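Local atomic coordinates of tail fiber protein (Acinetobacter phage AM24, PDB entry 5W5P), a protein that serves as the tailspike of a phage that infects Acinetobacter baumannii and probably recognises and degrades the bacterium's capsular polysaccharide. Residues K38-D43 with R62-L67; Y176-I181 with V215-V220; D299-P304 with T358-Y363; E448-F453 with A614-Q619; V537-T542 with P567-E572. All blocks are in the same frame, centred on the assembly; numbering follows the deposited sequence.

The five contacts follow the chain from one end of the trimeric spike to the other. Contacts 1 to 3 are partly buried. Contact 1 lies near the N-terminus and mixes one backbone bond with polar and CH-pi contacts. Contact 2 joins a loop of the parallel beta-helix to a segment that leads into strand 219-222, and is mostly backbone and aliphatic. Contact 3 joins two loops of the helix through one side-chain bond and two waters. Contacts 4 and 5 reach the same C-terminal sheet; their centres are about 23 Å apart. Contact 4 is buried and touches both other subunits. Contact 5 is a surface contact, and its side-chain chemistry is wholly apolar.

Contact 1: residues K38-D43 with R62-L67; sequences KLKTFD and RSNTYL
R62 meets F42 with both its backbone and its side chain. The methylene CG of R62 sits over one face of the F42 ring, 3.8 Å from the ring centroid, as a CH-pi contact. R62 CA covers the same face. The R62 chain then bends at chi3 (56°), and this bend brings the guanidinium back beside the ring. R62 NH1 lies 3.5 Å from F42 CE2, with the two planes 59° apart. The guanidinium meets the ring obliquely. Its polar partners lie outside: D86 forms a salt bridge with NH2, and the carbonyl of W110 accepts from NH1. The backbone adds a nearly straight hydrogen bond, F42 N to R62 O at 2.8 Å. F42 opens the helix 42-46, and T41 is its N-cap. The T41 side chain caps a backbone N just beyond D43, and D44 bonds back to T41 N, as in a capping box. The bond from R62 O thus serves an N-H in the first turn, from a loop that joins strands 56-59 and 71-75. The methyl of T41 faces that loop. T41 CG2 is 3.5 Å from S63 C and equally 3.5 Å from N64 OD1. Next to it, K40 crosses N64 at about a right angle. K40 NZ donates to N64 OD1 at 2.8 Å, tilted 17° from the carbonyl plane. A zinc ion is bound about 4 Å from the N64 side chain. The same lysine also packs on N53 of the second subunit.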
# COMPACT_ATOMS: atom_id res chain seq x y z
N LYS A 38 -53.78 -18.62 13.23
CA LYS A 38 -54.48 -17.44 12.71
C LYS A 38 -53.92 -16.14 13.29
O LYS A 38 -54.60 -15.11 13.24
CB LYS A 38 -55.98 -17.54 13.00
CG LYS A 38 -56.62 -18.86 12.64
CD LYS A 38 -58.05 -18.91 13.17
CE LYS A 38 -58.90 -19.89 12.40
NZ LYS A 38 -60.34 -19.74 12.73
N LEU A 39 -52.71 -16.17 13.83
CA LEU A 39 -52.10 -15.01 14.49
C LEU A 39 -51.43 -14.15 13.43
O LEU A 39 -50.25 -14.33 13.09
CB LEU A 39 -51.12 -15.45 15.56
CG LEU A 39 -51.70 -16.36 16.64
CD1 LEU A 39 -50.61 -16.80 17.60
CD2 LEU A 39 -52.82 -15.65 17.39
N LYS A 40 -52.18 -13.19 12.90
CA LYS A 40 -51.67 -12.36 11.81
C LYS A 40 -50.87 -11.16 12.31
O LYS A 40 -49.80 -10.87 11.77
CB LYS A 40 -52.84 -11.88 10.93
CG LYS A 40 -52.46 -10.79 9.96
CD LYS A 40 -53.64 -10.33 9.14
CE LYS A 40 -53.19 -9.64 7.86
NZ LYS A 40 -53.99 -8.41 7.60
N THR A 41 -51.36 -10.49 13.35
CA THR A 41 -50.76 -9.25 13.84
C THR A 41 -50.30 -9.41 15.29
O THR A 41 -50.57 -10.41 15.95
CB THR A 41 -51.76 -8.09 13.74
OG1 THR A 41 -52.82 -8.29 14.68
CG2 THR A 41 -52.33 -7.99 12.33
N PHE A 42 -49.59 -8.39 15.77
CA PHE A 42 -49.15 -8.37 17.17
C PHE A 42 -50.33 -8.37 18.12
O PHE A 42 -50.25 -8.97 19.20
CB PHE A 42 -48.27 -7.14 17.43
CG PHE A 42 -46.81 -7.34 17.13
CD1 PHE A 42 -46.39 -8.32 16.24
CD2 PHE A 42 -45.85 -6.53 17.72
CE1 PHE A 42 -45.04 -8.49 15.95
CE2 PHE A 42 -44.50 -6.69 17.44
CZ PHE A 42 -44.09 -7.67 16.56
N ASP A 43 -51.42 -7.70 17.75
CA ASP A 43 -52.60 -7.69 18.61
C ASP A 43 -53.21 -9.08 18.75
O ASP A 43 -53.74 -9.43 19.81
CB ASP A 43 -53.64 -6.70 18.06
CG ASP A 43 -54.76 -6.43 19.05
OD1 ASP A 43 -54.47 -5.91 20.15
OD2 ASP A 43 -55.93 -6.73 18.73
N ARG A 62 -46.83 -7.05 12.11
CA ARG A 62 -47.05 -6.22 13.29
C ARG A 62 -48.50 -5.78 13.40
O ARG A 62 -49.12 -5.94 14.46
CB ARG A 62 -46.12 -5.01 13.27
CG ARG A 62 -44.74 -5.25 13.86
CD ARG A 62 -43.91 -3.97 13.89
NE ARG A 62 -44.59 -2.89 14.60
CZ ARG A 62 -44.42 -2.63 15.90
NH1 ARG A 62 -43.60 -3.37 16.63
NH2 ARG A 62 -45.08 -1.63 16.46
N SER A 63 -49.04 -5.22 12.32
CA SER A 63 -50.44 -4.84 12.24
C SER A 63 -50.94 -5.14 10.83
O SER A 63 -50.19 -5.59 9.96
CB SER A 63 -50.65 -3.37 12.58
OG SER A 63 -50.05 -2.53 11.59
N ASN A 64 -52.23 -4.89 10.61
CA ASN A 64 -52.81 -5.09 9.28
C ASN A 64 -52.23 -4.14 8.24
O ASN A 64 -52.32 -4.43 7.04
CB ASN A 64 -54.33 -4.94 9.31
CG ASN A 64 -55.02 -5.97 10.18
OD1 ASN A 64 -54.85 -7.19 9.98
ND2 ASN A 64 -55.80 -5.51 11.13
N THR A 65 -51.68 -3.00 8.67
CA THR A 65 -51.05 -2.06 7.76
C THR A 65 -49.53 -2.21 7.71
O THR A 65 -48.93 -1.84 6.70
CB THR A 65 -51.38 -0.62 8.15
OG1 THR A 65 -51.38 -0.50 9.57
CG2 THR A 65 -52.77 -0.22 7.64
N TYR A 66 -48.91 -2.76 8.75
CA TYR A 66 -47.46 -2.93 8.82
C TYR A 66 -47.12 -4.39 8.52
O TYR A 66 -47.32 -5.27 9.38
CB TYR A 66 -46.93 -2.52 10.19
CG TYR A 66 -45.43 -2.37 10.27
CD1 TYR A 66 -44.61 -3.49 10.42
CD2 TYR A 66 -44.82 -1.12 10.21
CE1 TYR A 66 -43.23 -3.37 10.49
CE2 TYR A 66 -43.44 -0.98 10.28
CZ TYR A 66 -42.65 -2.11 10.41
OH TYR A 66 -41.28 -2.00 10.49
N LEU A 67 -46.61 -4.65 7.33
CA LEU A 67 -46.42 -6.02 6.85
C LEU A 67 -45.11 -6.65 7.29
O LEU A 67 -44.88 -7.82 6.96
CB LEU A 67 -46.51 -6.05 5.32
CG LEU A 67 -47.68 -5.27 4.72
CD1 LEU A 67 -47.59 -5.23 3.20
CD2 LEU A 67 -49.00 -5.87 5.17

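Contact 2: residues Y176-I181 with V215-V220; sequences YSNTGI and VSQSVV
V219 points its two methyls at the loop 176-181 and packs them against one side of its bend. With CG1 anti to the backbone N (chi1 173°), the branches part: V219 CG1 reaches G180 CA at 3.6 Å, and V219 CG2 approaches S177 O, also at 3.6 Å. The bend is held from within by S177. Its hydroxyl accepts from the backbone N of T179 and of G180, an ST turn and an ST motif together. G180 CA comes close enough for a CA-H...O contact to V219 O at 3.3 Å. The same oxygen accepts from I181 N at 3.0 Å, so two donors share it. Further back, S177 N donates to Q217 O at 3.0 Å, in a more bent bond. These are neighbouring loops of a parallel beta-helix. The strand before the first, 172-175, pairs in parallel with 209-211, and the second runs into strand 219-222, turning a corner at V220. At the outer side of the bend, N178 and Q217 cross each other with their amide planes 70° apart. Their closest touch is N178 OD1 to Q217 CG, 3.4 Å, and not a hydrogen bond. R244 NH1 bonds to Q217 OE1 and also to the backbone O of N178. Y176 points away from the other segment, yet its ring still passes S216. S216 OG lies obliquely to that ring, 3.6 Å from Y176 CE2. D213 binds S216 OG and, weakly, Y176 OH.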
# COMPACT_ATOMS: atom_id res chain seq x y z
N TYR A 176 -30.87 12.30 7.95
CA TYR A 176 -31.20 13.70 8.25
C TYR A 176 -30.55 14.02 9.59
O TYR A 176 -31.15 13.80 10.65
CB TYR A 176 -32.70 13.93 8.27
CG TYR A 176 -33.36 13.85 6.91
CD1 TYR A 176 -33.79 12.63 6.41
CD2 TYR A 176 -33.55 14.98 6.14
CE1 TYR A 176 -34.39 12.54 5.17
CE2 TYR A 176 -34.15 14.90 4.89
CZ TYR A 176 -34.57 13.68 4.41
OH TYR A 176 -35.16 13.59 3.18
N SER A 177 -29.33 14.56 9.55
CA SER A 177 -28.63 14.90 10.78
C SER A 177 -27.47 15.82 10.46
O SER A 177 -26.71 15.57 9.51
CB SER A 177 -28.12 13.64 11.48
OG SER A 177 -27.34 13.98 12.62
N ASN A 178 -27.33 16.88 11.25
CA ASN A 178 -26.20 17.80 11.15
C ASN A 178 -24.98 17.31 11.91
O ASN A 178 -23.89 17.86 11.71
CB ASN A 178 -26.61 19.18 11.67
CG ASN A 178 -25.71 20.29 11.17
OD1 ASN A 178 -24.98 20.12 10.18
ND2 ASN A 178 -25.74 21.43 11.84
N THR A 179 -25.12 16.28 12.75
CA THR A 179 -24.03 15.81 13.60
C THR A 179 -23.68 14.34 13.41
O THR A 179 -22.54 13.96 13.67
CB THR A 179 -24.36 16.05 15.08
OG1 THR A 179 -25.50 15.25 15.44
CG2 THR A 179 -24.67 17.52 15.34
N GLY A 180 -24.62 13.52 12.96
CA GLY A 180 -24.39 12.09 12.80
C GLY A 180 -25.52 11.24 13.35
O GLY A 180 -25.78 11.27 14.56
N ILE A 181 -26.21 10.48 12.48
CA ILE A 181 -27.32 9.66 12.95
C ILE A 181 -26.85 8.54 13.86
O ILE A 181 -27.67 7.97 14.60
CB ILE A 181 -28.13 9.06 11.78
CG1 ILE A 181 -27.19 8.46 10.74
CG2 ILE A 181 -29.07 10.09 11.18
CD1 ILE A 181 -27.84 7.37 9.92
N VAL A 215 -30.36 18.67 -0.30
CA VAL A 215 -30.83 20.00 0.06
C VAL A 215 -30.95 20.16 1.57
O VAL A 215 -31.60 21.10 2.04
CB VAL A 215 -32.16 20.33 -0.63
CG1 VAL A 215 -31.97 20.45 -2.14
CG2 VAL A 215 -33.21 19.28 -0.30
N SER A 216 -30.34 19.26 2.33
CA SER A 216 -30.35 19.34 3.79
C SER A 216 -29.11 18.61 4.30
O SER A 216 -28.36 18.01 3.53
CB SER A 216 -31.63 18.75 4.37
OG SER A 216 -31.74 17.38 4.03
N GLN A 217 -28.92 18.66 5.61
CA GLN A 217 -27.72 18.09 6.22
C GLN A 217 -27.93 16.61 6.51
O GLN A 217 -28.94 16.22 7.10
CB GLN A 217 -27.37 18.84 7.51
CG GLN A 217 -26.67 20.17 7.26
CD GLN A 217 -25.43 20.03 6.38
OE1 GLN A 217 -24.50 19.30 6.70
NE2 GLN A 217 -25.43 20.73 5.25
N SER A 218 -26.96 15.79 6.09
CA SER A 218 -26.98 14.35 6.33
C SER A 218 -25.58 13.89 6.68
O SER A 218 -24.67 13.92 5.84
CB SER A 218 -27.50 13.59 5.11
OG SER A 218 -26.81 13.97 3.93
N VAL A 219 -25.39 13.44 7.92
CA VAL A 219 -24.13 12.91 8.40
C VAL A 219 -24.40 11.53 8.98
O VAL A 219 -25.36 11.35 9.73
CB VAL A 219 -23.49 13.83 9.46
CG1 VAL A 219 -22.25 13.16 10.07
CG2 VAL A 219 -23.15 15.20 8.86
N VAL A 220 -23.56 10.55 8.61
CA VAL A 220 -23.80 9.16 9.00
C VAL A 220 -23.15 8.87 10.34
O VAL A 220 -23.81 8.44 11.29
CB VAL A 220 -23.30 8.18 7.92
CG1 VAL A 220 -23.62 6.74 8.32
CG2 VAL A 220 -23.91 8.52 6.57

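Contact 3: residues D299-P304 with T358-Y363; sequences DGDGSP and TGTTGY
The backbones of D301 and T361 come closest here, with their CA atoms 4.5 Å apart. Both segments are loops on the parallel beta-helix. Residues 299-304 follow strand 294-298, and residues 358-363 follow strand 353-354; strand 321-328 lies between these two in the sheet. The second loop makes a type II' beta turn from T358 to T361, with G359 at positive phi. Its closing bond, T361 N to T358 O, is weak. A cis peptide bond precedes P304 in the first segment. The two chains do not bond to each other directly through their backbones. Waters fill that role. One water donates to G300 O and to G302 O, and accepts from G362 N at 3.2 Å. It therefore gathers the three backbone groups at one point. A second water donates to D301 O and to T360 O. The direct polar link comes from exposed side chains. T360 holds its OG1 between its own backbone N and carbonyl carbon (chi1 47°), and there the hydroxyl meets D301. T360 OG1 donates to D301 OD1 at 3.0 Å. D301 OD2 lies a little farther from T360 OG1, at 3.3 Å. T361 is more buried, and its OG1 lies 3.6 Å from G300 O. Outside the pair, K324 forms a salt bridge with D299, and K357 bonds to T361 O and makes a cation-pi contact with Y363. T360 OG1 meets D301 OD1 on its syn side, 19° out of the carboxylate plane.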
# COMPACT_ATOMS: atom_id res chain seq x y z
N ASP A 299 -8.43 20.48 8.08
CA ASP A 299 -7.59 21.65 7.82
C ASP A 299 -7.51 22.60 9.02
O ASP A 299 -7.49 23.82 8.86
CB ASP A 299 -8.09 22.40 6.59
CG ASP A 299 -9.58 22.69 6.63
OD1 ASP A 299 -10.27 22.19 7.55
OD2 ASP A 299 -10.06 23.43 5.75
N GLY A 300 -7.45 22.05 10.23
CA GLY A 300 -7.21 22.86 11.40
C GLY A 300 -5.77 23.35 11.48
O GLY A 300 -4.89 22.93 10.72
N ASP A 301 -5.53 24.26 12.42
CA ASP A 301 -4.24 24.91 12.56
C ASP A 301 -3.29 24.18 13.51
O ASP A 301 -2.28 24.76 13.93
CB ASP A 301 -4.43 26.36 13.04
CG ASP A 301 -4.97 27.26 11.95
OD1 ASP A 301 -4.89 26.87 10.77
OD2 ASP A 301 -5.46 28.36 12.26
N GLY A 302 -3.58 22.92 13.84
CA GLY A 302 -2.77 22.20 14.80
C GLY A 302 -1.37 21.90 14.30
O GLY A 302 -1.05 22.02 13.11
N SER A 303 -0.52 21.50 15.24
CA SER A 303 0.85 21.08 14.95
C SER A 303 1.05 19.68 15.51
O SER A 303 1.61 19.51 16.60
CB SER A 303 1.88 22.05 15.54
OG SER A 303 1.51 23.39 15.27
N PRO A 304 0.61 18.64 14.78
CA PRO A 304 0.00 18.74 13.45
C PRO A 304 -1.52 18.82 13.50
O PRO A 304 -2.10 18.86 14.59
CB PRO A 304 0.43 17.44 12.80
CG PRO A 304 0.36 16.46 13.94
CD PRO A 304 0.72 17.23 15.20
N THR A 358 -0.61 26.01 4.49
CA THR A 358 -1.38 26.83 3.57
C THR A 358 -2.18 27.81 4.41
O THR A 358 -3.05 27.40 5.19
CB THR A 358 -2.29 25.99 2.68
OG1 THR A 358 -1.50 25.10 1.88
CG2 THR A 358 -3.11 26.88 1.75
N GLY A 359 -1.86 29.10 4.28
CA GLY A 359 -2.51 30.09 5.11
C GLY A 359 -2.07 29.96 6.56
O GLY A 359 -0.88 29.94 6.87
N THR A 360 -3.05 29.86 7.46
CA THR A 360 -2.77 29.76 8.88
C THR A 360 -2.25 28.39 9.29
O THR A 360 -1.70 28.25 10.38
CB THR A 360 -4.03 30.08 9.69
OG1 THR A 360 -5.13 29.35 9.13
CG2 THR A 360 -4.34 31.56 9.62
N THR A 361 -2.36 27.40 8.41
CA THR A 361 -2.07 26.01 8.76
C THR A 361 -0.57 25.81 9.02
O THR A 361 0.27 26.53 8.48
CB THR A 361 -2.58 25.11 7.64
OG1 THR A 361 -3.99 24.89 7.81
CG2 THR A 361 -1.89 23.80 7.62
N GLY A 362 -0.25 24.83 9.90
CA GLY A 362 1.13 24.51 10.21
C GLY A 362 1.84 23.75 9.10
O GLY A 362 1.25 23.32 8.11
N TYR A 363 3.15 23.57 9.27
CA TYR A 363 3.95 22.87 8.27
C TYR A 363 3.78 21.36 8.39
O TYR A 363 3.66 20.82 9.49
CB TYR A 363 5.43 23.24 8.41
CG TYR A 363 5.78 24.64 7.99
CD1 TYR A 363 5.87 24.98 6.64
CD2 TYR A 363 6.03 25.63 8.93
CE1 TYR A 363 6.19 26.27 6.25
CE2 TYR A 363 6.35 26.92 8.56
CZ TYR A 363 6.43 27.23 7.22
OH TYR A 363 6.75 28.52 6.84
O HOH W 1 -2.13 22.38 10.77
O HOH W 2 -0.27 26.70 12.41

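Contact 4: residues E448-F453 with A614-Q619; sequences EARVTF and ASVAGQ
R450 and V616 form the close part of this contact. R450 leaves its backbone toward 614-619, and its CG lies 3.7 Å from V616 CG1. From there the chain runs extended to NE, and the same V616 methyl also sits over one face of the guanidinium, offset toward its rim. T452 adds a second apolar touch. Its OG1 is anti to the backbone N (chi1 177°), which places CG2 between N and the carbonyl carbon. T452 CG2 meets A617 CA at 3.8 Å and A617 CB at 4.0 Å. Between these patches R450 O and V616 O come within 3.4 Å of each other. S609 OG lies within hydrogen-bonding range of both and has one proton for the two; it also accepts from G618 N. S609 thus joins the start of strand 451-461 to the loop that follows strand 598-608, its neighbour in an antiparallel sheet. The looser side lies at the tip of R450, near the exposed A614. R450 NH1 stays 3.6 Å from S615 O, without a direct bond. A water spans the gap. It takes R450 NH1 at 2.8 Å, at the edge of the guanidinium and in its plane, and donates to S615 O at 2.6 Å. L395 O of the second subunit accepts from R450 NH2, K444 N of the second subunit bonds to T452 OG1, and L455 of the third packs on R450. The polar tips of R450 and T452 thus engage the trimer interface, while their carbons pack against 614-619.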
# COMPACT_ATOMS: atom_id res chain seq x y z
N GLU A 448 18.81 10.40 -13.03
CA GLU A 448 18.12 10.85 -14.24
C GLU A 448 19.03 11.66 -15.15
O GLU A 448 18.70 11.87 -16.32
CB GLU A 448 16.87 11.65 -13.86
CG GLU A 448 15.89 10.84 -13.00
CD GLU A 448 14.52 11.49 -12.86
OE1 GLU A 448 14.39 12.71 -13.14
OE2 GLU A 448 13.57 10.78 -12.48
N ALA A 449 20.17 12.14 -14.64
CA ALA A 449 21.19 12.77 -15.46
C ALA A 449 22.23 11.77 -15.95
O ALA A 449 23.30 12.17 -16.40
CB ALA A 449 21.86 13.91 -14.70
N ARG A 450 21.93 10.47 -15.85
CA ARG A 450 22.82 9.41 -16.32
C ARG A 450 24.17 9.43 -15.60
O ARG A 450 25.20 9.09 -16.18
CB ARG A 450 23.01 9.48 -17.84
CG ARG A 450 21.74 9.18 -18.63
CD ARG A 450 21.78 9.81 -20.00
NE ARG A 450 20.46 9.84 -20.62
CZ ARG A 450 20.16 9.29 -21.79
NH1 ARG A 450 21.09 8.66 -22.49
NH2 ARG A 450 18.92 9.37 -22.26
N VAL A 451 24.16 9.85 -14.33
CA VAL A 451 25.35 9.84 -13.49
C VAL A 451 25.27 8.63 -12.56
O VAL A 451 24.23 8.39 -11.93
CB VAL A 451 25.46 11.14 -12.68
CG1 VAL A 451 26.61 11.06 -11.68
CG2 VAL A 451 25.63 12.34 -13.61
N THR A 452 26.35 7.86 -12.49
CA THR A 452 26.40 6.66 -11.66
C THR A 452 27.69 6.67 -10.84
O THR A 452 28.73 7.16 -11.28
CB THR A 452 26.31 5.37 -12.50
OG1 THR A 452 26.43 4.22 -11.64
CG2 THR A 452 27.40 5.33 -13.56
N PHE A 453 27.60 6.10 -9.64
CA PHE A 453 28.70 6.09 -8.69
C PHE A 453 29.23 4.67 -8.50
O PHE A 453 28.47 3.70 -8.54
CB PHE A 453 28.27 6.67 -7.33
CG PHE A 453 28.07 8.15 -7.35
CD1 PHE A 453 26.94 8.70 -7.92
CD2 PHE A 453 29.02 9.00 -6.81
CE1 PHE A 453 26.75 10.07 -7.95
CE2 PHE A 453 28.84 10.37 -6.83
CZ PHE A 453 27.70 10.91 -7.40
N ALA A 614 22.55 5.32 -25.89
CA ALA A 614 21.54 5.30 -24.85
C ALA A 614 22.10 4.83 -23.51
O ALA A 614 21.33 4.35 -22.66
CB ALA A 614 20.37 4.41 -25.27
N SER A 615 23.40 4.97 -23.28
CA SER A 615 24.00 4.51 -22.04
C SER A 615 23.54 5.39 -20.88
O SER A 615 23.63 6.62 -20.94
CB SER A 615 25.52 4.53 -22.14
OG SER A 615 26.12 4.21 -20.89
N VAL A 616 23.03 4.75 -19.82
CA VAL A 616 22.68 5.46 -18.60
C VAL A 616 23.67 5.21 -17.47
O VAL A 616 23.71 6.00 -16.52
CB VAL A 616 21.24 5.12 -18.15
CG1 VAL A 616 20.23 5.80 -19.06
CG2 VAL A 616 21.03 3.62 -18.12
N ALA A 617 24.48 4.15 -17.55
CA ALA A 617 25.51 3.87 -16.55
C ALA A 617 26.79 3.44 -17.27
O ALA A 617 26.86 2.34 -17.81
CB ALA A 617 25.06 2.79 -15.57
N GLY A 618 27.81 4.30 -17.25
CA GLY A 618 29.11 3.94 -17.78
C GLY A 618 29.73 2.75 -17.07
O GLY A 618 29.75 2.70 -15.84
N GLN A 619 30.25 1.80 -17.83
CA GLN A 619 30.70 0.53 -17.28
C GLN A 619 32.18 0.54 -16.88
O GLN A 619 32.76 -0.54 -16.67
CB GLN A 619 30.41 -0.60 -18.26
CG GLN A 619 28.93 -0.95 -18.37
CD GLN A 619 28.25 -1.11 -17.02
OE1 GLN A 619 28.41 -2.13 -16.34
NE2 GLN A 619 27.49 -0.10 -16.62
O HOH W 3 23.89 8.34 -22.89

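Contact 5: residues V537-T542 with P567-E572; sequences VAASLT and PVLTIE
Residues A539 and L541 of strand 537-542 face I571 and L569 of strand 569-572; these segments of the two strands run nearly antiparallel, at 161°, with axes 7.1 Å apart. They belong to different antiparallel sheets, so the contact is face-to-face packing of the kind found in a beta-sandwich. The side chains that meet are all apolar, and some also lie on backbone atoms of the other segment. A539 is the small residue of the row. Its CB touches I571 CG2 at 3.7 Å and L569 CD2 at 3.9 Å, lying between the two larger groups. L541 stands beside L569, with L541 CB 3.7 Å from L569 CB. L541 CD2 extends on toward the carbonyl of P567. I571 holds CG1 between its backbone N and carbonyl carbon (chi1 63°), which lets CD1 lie near the backbone of the other strand, 3.6 Å from V537 O. On the neighbouring strands of the two sheets, V517 and L519 touch A539, and L580 and L582 touch I571 and L569. On the other side of strand 537-542, A538 and S540 pack on the third subunit. The closest approach is L569 CD2, at 3.4 Å from L541 N.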
# COMPACT_ATOMS: atom_id res chain seq x y z
N VAL A 537 41.73 4.91 -22.29
CA VAL A 537 41.54 5.85 -21.19
C VAL A 537 42.67 6.87 -21.21
O VAL A 537 43.84 6.51 -21.40
CB VAL A 537 41.49 5.12 -19.83
CG1 VAL A 537 41.48 6.13 -18.68
CG2 VAL A 537 40.27 4.21 -19.75
N ALA A 538 42.31 8.13 -21.01
CA ALA A 538 43.26 9.20 -20.72
C ALA A 538 42.90 9.80 -19.37
O ALA A 538 41.74 10.15 -19.13
CB ALA A 538 43.26 10.27 -21.81
N ALA A 539 43.89 9.91 -18.49
CA ALA A 539 43.70 10.41 -17.14
C ALA A 539 44.47 11.71 -16.93
O ALA A 539 45.48 11.97 -17.59
CB ALA A 539 44.16 9.37 -16.10
N SER A 540 43.99 12.51 -15.99
CA SER A 540 44.67 13.76 -15.65
C SER A 540 44.49 14.02 -14.16
O SER A 540 43.37 13.95 -13.65
CB SER A 540 44.11 14.92 -16.47
OG SER A 540 44.83 16.11 -16.22
N LEU A 541 45.59 14.30 -13.47
CA LEU A 541 45.55 14.63 -12.05
C LEU A 541 45.05 16.06 -11.90
O LEU A 541 45.79 17.02 -12.13
CB LEU A 541 46.93 14.45 -11.43
CG LEU A 541 47.05 14.68 -9.92
CD1 LEU A 541 46.24 13.64 -9.16
CD2 LEU A 541 48.52 14.66 -9.48
N THR A 542 43.78 16.21 -11.51
CA THR A 542 43.19 17.53 -11.35
C THR A 542 43.41 18.11 -9.96
O THR A 542 43.37 19.34 -9.80
CB THR A 542 41.69 17.49 -11.64
OG1 THR A 542 40.97 17.09 -10.46
CG2 THR A 542 41.38 16.52 -12.76
N PRO A 567 53.77 14.97 -6.59
CA PRO A 567 53.54 13.77 -7.41
C PRO A 567 53.03 14.10 -8.81
O PRO A 567 52.33 15.09 -9.03
CB PRO A 567 52.49 13.00 -6.61
CG PRO A 567 51.75 14.05 -5.87
CD PRO A 567 52.75 15.12 -5.54
N VAL A 568 53.38 13.23 -9.75
CA VAL A 568 52.92 13.30 -11.13
C VAL A 568 52.19 12.00 -11.44
O VAL A 568 52.66 10.92 -11.05
CB VAL A 568 54.09 13.55 -12.10
CG1 VAL A 568 53.79 13.00 -13.48
CG2 VAL A 568 54.40 15.03 -12.18
N LEU A 569 51.05 12.10 -12.10
CA LEU A 569 50.22 10.94 -12.40
C LEU A 569 50.63 10.32 -13.73
O LEU A 569 50.77 11.01 -14.74
CB LEU A 569 48.74 11.33 -12.45
CG LEU A 569 47.81 10.36 -13.17
CD1 LEU A 569 47.65 9.06 -12.39
CD2 LEU A 569 46.45 10.99 -13.44
N THR A 570 50.81 9.00 -13.72
CA THR A 570 51.02 8.23 -14.93
C THR A 570 50.08 7.03 -14.91
O THR A 570 49.75 6.50 -13.85
CB THR A 570 52.48 7.75 -15.05
OG1 THR A 570 52.91 7.19 -13.80
CG2 THR A 570 53.39 8.92 -15.42
N ILE A 571 49.64 6.61 -16.10
CA ILE A 571 48.79 5.43 -16.21
C ILE A 571 49.43 4.45 -17.19
O ILE A 571 50.18 4.84 -18.09
CB ILE A 571 47.34 5.75 -16.63
CG1 ILE A 571 47.29 6.38 -18.03
CG2 ILE A 571 46.66 6.65 -15.60
CD1 ILE A 571 45.88 6.69 -18.49
N GLU A 572 49.12 3.17 -17.00
CA GLU A 572 49.64 2.10 -17.83
C GLU A 572 48.53 1.09 -18.09
O GLU A 572 47.83 0.69 -17.16
CB GLU A 572 50.84 1.41 -17.17
CG GLU A 572 51.24 0.10 -17.83
CD GLU A 572 52.26 -0.68 -17.02
OE1 GLU A 572 52.42 -0.40 -15.81
OE2 GLU A 572 52.90 -1.59 -17.60